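Local coordinates for amphoterin-induced protein 1 (PDB 2XOT) that promotes the growth and fasciculation of neurites as a dimeric cell-adhesion protein with leucine-rich repeats and an immunoglobulin domain, at residues V190-Y195 and Q218-M223. Numbering follows the deposited sequence.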
ATOM      1  N   VAL B 190      -4.570 -18.940   4.736  1.00 25.50           N
ATOM      2  CA  VAL B 190      -5.891 -18.412   5.039  1.00 24.76           C
ATOM      3  C   VAL B 190      -6.111 -18.449   6.561  1.00 23.67           C
ATOM      4  O   VAL B 190      -6.515 -17.460   7.158  1.00 22.71           O
ATOM      5  CB  VAL B 190      -6.985 -19.155   4.279  1.00 24.69           C
ATOM      6  CG1 VAL B 190      -8.356 -18.664   4.710  1.00 24.51           C
ATOM      7  CG2 VAL B 190      -6.803 -18.935   2.759  1.00 25.05           C
ATOM      8  N   LYS B 191      -5.785 -19.566   7.189  1.00 23.17           N
ATOM      9  CA  LYS B 191      -6.002 -19.713   8.627  1.00 22.68           C
ATOM     10  C   LYS B 191      -5.214 -18.666   9.389  1.00 23.26           C
ATOM     11  O   LYS B 191      -5.630 -18.227  10.477  1.00 23.66           O
ATOM     12  CB  LYS B 191      -5.600 -21.118   9.121  1.00 23.30           C
ATOM     13  CG  LYS B 191      -6.297 -22.324   8.496  1.00 22.15           C
ATOM     14  CD  LYS B 191      -5.500 -23.649   8.774  1.00 21.58           C
ATOM     15  CE  LYS B 191      -6.307 -24.880   8.450  1.00 22.29           C
ATOM     16  NZ  LYS B 191      -5.540 -26.165   8.599  1.00 20.48           N
ATOM     17  N   ASN B 192      -4.043 -18.301   8.859  1.00 22.88           N
ATOM     18  CA  ASN B 192      -3.163 -17.336   9.508  1.00 23.20           C
ATOM     19  C   ASN B 192      -3.848 -15.976   9.770  1.00 23.25           C
ATOM     20  O   ASN B 192      -3.515 -15.279  10.726  1.00 23.20           O
ATOM     21  CB  ASN B 192      -1.926 -17.122   8.654  1.00 22.78           C
ATOM     22  CG  ASN B 192      -0.874 -16.314   9.340  1.00 23.13           C
ATOM     23  OD1 ASN B 192      -0.590 -15.191   8.938  1.00 27.62           O
ATOM     24  ND2 ASN B 192      -0.246 -16.889  10.334  1.00 18.54           N
ATOM     25  N   GLY B 193      -4.790 -15.601   8.906  1.00 23.86           N
ATOM     26  CA  GLY B 193      -5.547 -14.351   9.065  1.00 23.34           C
ATOM     27  C   GLY B 193      -7.029 -14.508   9.332  1.00 23.30           C
ATOM     28  O   GLY B 193      -7.789 -13.602   9.052  1.00 23.41           O
ATOM     29  N   LEU B 194      -7.443 -15.648   9.868  1.00 23.67           N
ATOM     30  CA  LEU B 194      -8.831 -15.882  10.213  1.00 24.32           C
ATOM     31  C   LEU B 194      -9.003 -15.653  11.707  1.00 23.89           C
ATOM     32  O   LEU B 194      -8.626 -16.514  12.515  1.00 24.49           O
ATOM     33  CB  LEU B 194      -9.231 -17.316   9.859  1.00 24.46           C
ATOM     34  CG  LEU B 194     -10.680 -17.692  10.120  1.00 26.69           C
ATOM     35  CD1 LEU B 194     -11.624 -16.648   9.433  1.00 28.68           C
ATOM     36  CD2 LEU B 194     -10.939 -19.143   9.635  1.00 25.63           C
ATOM     37  N   TYR B 195      -9.550 -14.491  12.068  1.00 23.06           N
ATOM     38  CA  TYR B 195      -9.624 -14.057  13.460  1.00 22.83           C
ATOM     39  C   TYR B 195     -11.015 -14.365  14.038  1.00 22.48           C
ATOM     40  O   TYR B 195     -12.036 -13.883  13.547  1.00 22.44           O
ATOM     41  CB  TYR B 195      -9.250 -12.566  13.626  1.00 23.26           C
ATOM     42  CG  TYR B 195      -7.834 -12.172  13.195  1.00 24.14           C
ATOM     43  CD1 TYR B 195      -6.752 -12.294  14.068  1.00 27.36           C
ATOM     44  CD2 TYR B 195      -7.580 -11.652  11.946  1.00 24.90           C
ATOM     45  CE1 TYR B 195      -5.467 -11.928  13.692  1.00 27.44           C
ATOM     46  CE2 TYR B 195      -6.286 -11.304  11.555  1.00 27.14           C
ATOM     47  CZ  TYR B 195      -5.237 -11.448  12.427  1.00 26.42           C
ATOM     48  OH  TYR B 195      -3.967 -11.086  12.052  1.00 25.15           O
ATOM     49  N   GLN B 218       2.067 -21.719  15.053  1.00 29.03           N
ATOM     50  CA  GLN B 218       2.362 -20.328  15.340  1.00 29.11           C
ATOM     51  C   GLN B 218       1.693 -19.358  14.382  1.00 27.88           C
ATOM     52  O   GLN B 218       2.274 -18.350  13.998  1.00 28.01           O
ATOM     53  CB  GLN B 218       3.880 -20.105  15.417  1.00 29.16           C
ATOM     54  CG  GLN B 218       4.470 -20.696  16.682  1.00 30.66           C
ATOM     55  CD  GLN B 218       5.951 -20.398  16.813  1.00 32.53           C
ATOM     56  OE1 GLN B 218       6.770 -20.945  16.086  1.00 37.86           O
ATOM     57  NE2 GLN B 218       6.292 -19.505  17.731  1.00 38.00           N
ATOM     58  N   LEU B 219       0.441 -19.656  14.036  1.00 26.96           N
ATOM     59  CA  LEU B 219      -0.366 -18.771  13.213  1.00 26.26           C
ATOM     60  C   LEU B 219      -0.710 -17.514  14.018  1.00 25.87           C
ATOM     61  O   LEU B 219      -1.050 -17.605  15.190  1.00 24.74           O
ATOM     62  CB  LEU B 219      -1.650 -19.478  12.774  1.00 25.84           C
ATOM     63  CG  LEU B 219      -1.498 -20.789  12.001  1.00 25.87           C
ATOM     64  CD1 LEU B 219      -2.861 -21.287  11.548  1.00 26.27           C
ATOM     65  CD2 LEU B 219      -0.525 -20.683  10.804  1.00 27.15           C
ATOM     66  N   SER B 220      -0.617 -16.356  13.370  1.00 25.93           N
ATOM     67  CA  SER B 220      -0.813 -15.055  14.021  1.00 26.54           C
ATOM     68  C   SER B 220      -2.175 -14.900  14.611  1.00 26.69           C
ATOM     69  O   SER B 220      -2.327 -14.299  15.665  1.00 26.51           O
ATOM     70  CB  SER B 220      -0.616 -13.940  13.018  1.00 26.64           C
ATOM     71  OG  SER B 220       0.650 -14.073  12.432  1.00 26.80           O
ATOM     72  N   SER B 221      -3.171 -15.450  13.916  1.00 27.55           N
ATOM     73  CA  SER B 221      -4.564 -15.406  14.373  1.00 28.03           C
ATOM     74  C   SER B 221      -4.712 -16.000  15.790  1.00 28.14           C
ATOM     75  O   SER B 221      -5.588 -15.592  16.554  1.00 28.94           O
ATOM     76  CB  SER B 221      -5.476 -16.131  13.364  1.00 27.29           C
ATOM     77  OG  SER B 221      -5.096 -17.489  13.163  1.00 27.40           O
ATOM     78  N   VAL B 222      -3.851 -16.959  16.132  1.00 28.14           N
ATOM     79  CA  VAL B 222      -3.799 -17.519  17.485  1.00 27.51           C
ATOM     80  C   VAL B 222      -2.741 -16.841  18.367  1.00 27.65           C
ATOM     81  O   VAL B 222      -3.046 -16.379  19.467  1.00 27.06           O
ATOM     82  CB  VAL B 222      -3.541 -19.042  17.435  1.00 27.94           C
ATOM     83  CG1 VAL B 222      -3.138 -19.574  18.807  1.00 26.80           C
ATOM     84  CG2 VAL B 222      -4.781 -19.770  16.931  1.00 27.66           C
ATOM     85  N   MET B 223      -1.503 -16.764  17.891  1.00 27.71           N
ATOM     86  CA  MET B 223      -0.417 -16.178  18.694  1.00 27.62           C
ATOM     87  C   MET B 223      -0.717 -14.736  19.167  1.00 27.20           C
ATOM     88  O   MET B 223      -0.436 -14.387  20.314  1.00 26.88           O
ATOM     89  CB  MET B 223       0.910 -16.221  17.939  1.00 27.59           C
ATOM     90  CG  MET B 223       1.367 -17.610  17.544  1.00 28.97           C
ATOM     91  SD  MET B 223       1.374 -18.835  18.868  1.00 30.51           S
ATOM     92  CE  MET B 223      -0.220 -19.531  18.611  1.00 32.16           C
TER
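Ser221 turns its OG between its own backbone N and carbonyl carbon (chi1 58°), which directs the hydroxyl at the backbone of Lys191. Leu219 differs: its CG lies anti to the carbonyl carbon, beside the backbone N (chi1 -57°), and CD1 comes alongside Lys191, 3.7 Å from the CB of that lysine. The hydroxyl of Ser221 donates to Lys191 O, with OG 2.8 Å from the oxygen, a C=O...OG angle of 149° and the donor tilted somewhat from the carbonyl plane. On the opposite face of that plane the same oxygen receives Leu194 N, the bond that closes the type I turn from Lys191 to Leu194. One residue on, Ser221 N makes a weak, bent bond of 3.2 Å to Asn192 O, so Ser221 meets successive carbonyls with side chain and backbone. Its CB lies 3.3 Å from Leu194 O, and the ring of Tyr195 lies obliquely beside it, CE1 at 3.7 Å from Ser221 CA. Leu219 holds the N-cap position of helix 220-223, and the first residues of that helix, Ser220 and Ser221, point their CB atoms toward the turn. Trp214 of helix 205-216 packs on Lys191, Leu219 and Ser221, while the ammonium of Lys191 leads away to Gln184 O.

The contact lies within the LRRCT region, the C-terminal cap of the leucine-rich repeats. Here strand 194-195, the last of the repeat sheet, pairs with strand 167-169, and the turn leading into it receives the start of a short helix. Chemically, the helix start is joined to the turn mainly through the buried Ser221 hydroxyl acting on a backbone carbonyl already gripped by the turn, with the weak backbone bond as a secondary link.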